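Local coordinates for protein 2-hydroxyisobutanoyl-CoA mutase large subunit (Aquincola tertiaricarbonis, PDB 4R3U) that works with its small cobalamin-binding partner subunit to interconvert 2-hydroxyisobutyryl-CoA and (S)-3-hydroxybutyryl-CoA in a B12-dependent reaction, at residues A[375-380]-A[391-396]. Sequence-based numbering, arbitrary orientation.
With 5AD (5'-deoxyadenosine), chain G.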
loop_
_atom_site.group_PDB
_atom_site.type_symbol
_atom_site.label_atom_id
_atom_site.label_comp_id
_atom_site.label_asym_id
_atom_site.label_seq_id
_atom_site.Cartn_x
_atom_site.Cartn_y
_atom_site.Cartn_z
ATOM N N SER A 375 4.875 5.709 -17.035
ATOM C CA SER A 375 4.369 6.913 -16.421
ATOM C C SER A 375 3.216 6.529 -15.501
ATOM O O SER A 375 2.457 5.582 -15.793
ATOM C CB SER A 375 3.929 7.896 -17.506
ATOM O OG SER A 375 3.513 9.151 -16.997
ATOM N N LEU A 376 3.101 7.237 -14.364
ATOM C CA LEU A 376 2.066 6.953 -13.386
ATOM C C LEU A 376 1.500 8.155 -12.689
ATOM O O LEU A 376 2.247 8.978 -12.160
ATOM C CB LEU A 376 2.577 5.927 -12.353
ATOM C CG LEU A 376 1.654 5.462 -11.195
ATOM C CD1 LEU A 376 0.429 4.715 -11.712
ATOM C CD2 LEU A 376 2.430 4.632 -10.194
ATOM N N HIS A 377 0.152 8.210 -12.627
ATOM C CA HIS A 377 -0.597 9.150 -11.833
ATOM C C HIS A 377 -1.237 8.302 -10.703
ATOM O O HIS A 377 -1.971 7.334 -10.965
ATOM C CB HIS A 377 -1.720 9.837 -12.642
ATOM C CG HIS A 377 -2.648 10.673 -11.788
ATOM N ND1 HIS A 377 -2.467 12.048 -11.643
ATOM C CD2 HIS A 377 -3.720 10.298 -11.049
ATOM C CE1 HIS A 377 -3.407 12.447 -10.805
ATOM N NE2 HIS A 377 -4.202 11.439 -10.442
ATOM N N THR A 378 -1.000 8.712 -9.449
ATOM C CA THR A 378 -1.663 8.134 -8.293
ATOM C C THR A 378 -2.779 9.102 -7.891
ATOM O O THR A 378 -2.547 10.322 -7.836
ATOM C CB THR A 378 -0.678 7.834 -7.153
ATOM O OG1 THR A 378 0.320 8.842 -7.102
ATOM C CG2 THR A 378 -0.031 6.472 -7.287
ATOM N N ASN A 379 -3.988 8.573 -7.606
ATOM C CA ASN A 379 -5.099 9.439 -7.237
ATOM C C ASN A 379 -4.952 9.981 -5.826
ATOM O O ASN A 379 -4.172 9.422 -5.050
ATOM C CB ASN A 379 -6.444 8.725 -7.409
ATOM C CG ASN A 379 -6.688 8.231 -8.792
ATOM O OD1 ASN A 379 -6.313 8.866 -9.780
ATOM N ND2 ASN A 379 -7.288 7.051 -8.886
ATOM N N GLY A 380 -5.667 11.079 -5.538
ATOM C CA GLY A 380 -5.718 11.710 -4.230
ATOM C C GLY A 380 -6.762 10.999 -3.379
ATOM O O GLY A 380 -7.709 10.401 -3.922
ATOM N N ASP A 391 -2.125 18.909 -0.667
ATOM C CA ASP A 391 -1.809 17.826 0.286
ATOM C C ASP A 391 -2.122 16.433 -0.245
ATOM O O ASP A 391 -1.344 15.521 -0.036
ATOM C CB ASP A 391 -2.512 18.037 1.642
ATOM C CG ASP A 391 -1.975 19.138 2.536
ATOM O OD1 ASP A 391 -0.793 19.537 2.356
ATOM O OD2 ASP A 391 -2.712 19.559 3.469
ATOM N N ALA A 392 -3.264 16.279 -0.917
ATOM C CA ALA A 392 -3.729 15.040 -1.520
ATOM C C ALA A 392 -2.762 14.611 -2.638
ATOM O O ALA A 392 -2.363 13.445 -2.682
ATOM C CB ALA A 392 -5.133 15.229 -2.064
ATOM N N MET A 393 -2.337 15.556 -3.494
ATOM C CA MET A 393 -1.363 15.300 -4.550
ATOM C C MET A 393 -0.007 14.987 -4.004
ATOM O O MET A 393 0.638 14.059 -4.488
ATOM C CB MET A 393 -1.332 16.426 -5.596
ATOM C CG MET A 393 -2.555 16.430 -6.522
ATOM S SD MET A 393 -2.732 14.953 -7.591
ATOM C CE MET A 393 -3.766 13.867 -6.573
ATOM N N LYS A 394 0.407 15.693 -2.942
ATOM C CA LYS A 394 1.676 15.475 -2.224
ATOM C C LYS A 394 1.722 14.026 -1.714
ATOM O O LYS A 394 2.709 13.335 -1.954
ATOM C CB LYS A 394 1.786 16.459 -1.072
ATOM C CG LYS A 394 3.219 16.879 -0.748
ATOM C CD LYS A 394 3.464 17.234 0.722
ATOM C CE LYS A 394 2.508 18.170 1.402
ATOM N NZ LYS A 394 2.906 18.412 2.815
ATOM N N MET A 395 0.609 13.531 -1.098
ATOM C CA MET A 395 0.496 12.162 -0.575
ATOM C C MET A 395 0.593 11.132 -1.706
ATOM O O MET A 395 1.264 10.090 -1.537
ATOM C CB MET A 395 -0.774 12.001 0.243
ATOM C CG MET A 395 -1.007 10.569 0.798
ATOM S SD MET A 395 0.266 9.973 1.935
ATOM C CE MET A 395 0.116 11.169 3.295
ATOM N N ALA A 396 -0.016 11.449 -2.880
ATOM C CA ALA A 396 0.017 10.612 -4.071
ATOM C C ALA A 396 1.436 10.494 -4.595
ATOM O O ALA A 396 1.836 9.408 -4.990
ATOM C CB ALA A 396 -0.910 11.170 -5.125
HETATM N N1 5AD G . -6.812 17.950 -11.142
HETATM C C2 5AD G . -6.355 16.696 -10.741
HETATM N N3 5AD G . -7.089 15.544 -11.119
HETATM C C4 5AD G . -8.160 15.681 -11.930
HETATM N N9 5AD G . -9.026 14.799 -12.437
HETATM C C8 5AD G . -9.848 15.465 -13.252
HETATM N N7 5AD G . -9.570 16.757 -13.198
HETATM C C5 5AD G . -8.510 16.900 -12.394
HETATM C C6 5AD G . -7.836 17.995 -12.009
HETATM N N6 5AD G . -8.305 19.141 -12.471
HETATM C "C1'" 5AD G . -8.978 13.328 -12.481
HETATM C "C2'" 5AD G . -9.190 12.620 -11.188
HETATM C "C3'" 5AD G . -9.879 11.346 -11.647
HETATM C "C4'" 5AD G . -10.028 11.460 -13.165
HETATM C "C5'" 5AD G . -11.416 10.992 -13.583
HETATM O "O4'" 5AD G . -10.007 12.851 -13.362
HETATM O "O2'" 5AD G . -7.911 12.275 -10.637
HETATM O "O3'" 5AD G . -9.071 10.212 -11.279
#
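T378, G380 and H377 pack against A396 and M393 in a buried strand-to-helix contact of the TIM barrel, where strand 375-377 runs out into the loop that leads on to helix 390-405, next to the 5'-deoxyadenosine pocket. One hydrogen bond crosses it: T378 OG1 donates to A396 O at 2.7 Å, coming from above the carbonyl plane, with a C=O...OG1 angle of only 105°. A chi1 of 36° tucks OG1 in over the T378 backbone, on the helix side; Q400 also bonds to it. A valine here would keep the bulk but would probably leave A396 O and the Q400 amide without this hydroxyl partner. A396 CB packs against the T378 backbone, 3.3 Å from T378 O. The M393 chain curls and crosses H377 at about a right angle; M393 SD lies 4.1 Å from H377 CE1, oblique to the ring. H377 ND1 bonds to I101 N on the neighbouring strand, while H377 NE2 is 3.8 Å from O2' of 5'-deoxyadenosine, too far for a hydrogen bond. N379 OD1, 3.4 Å from O3' of the same ribose, is bonded by Q343 NE2, and T344 O takes N379 ND2. Where the loop passes the helix, M393 CE lies 3.5 Å from G380 N.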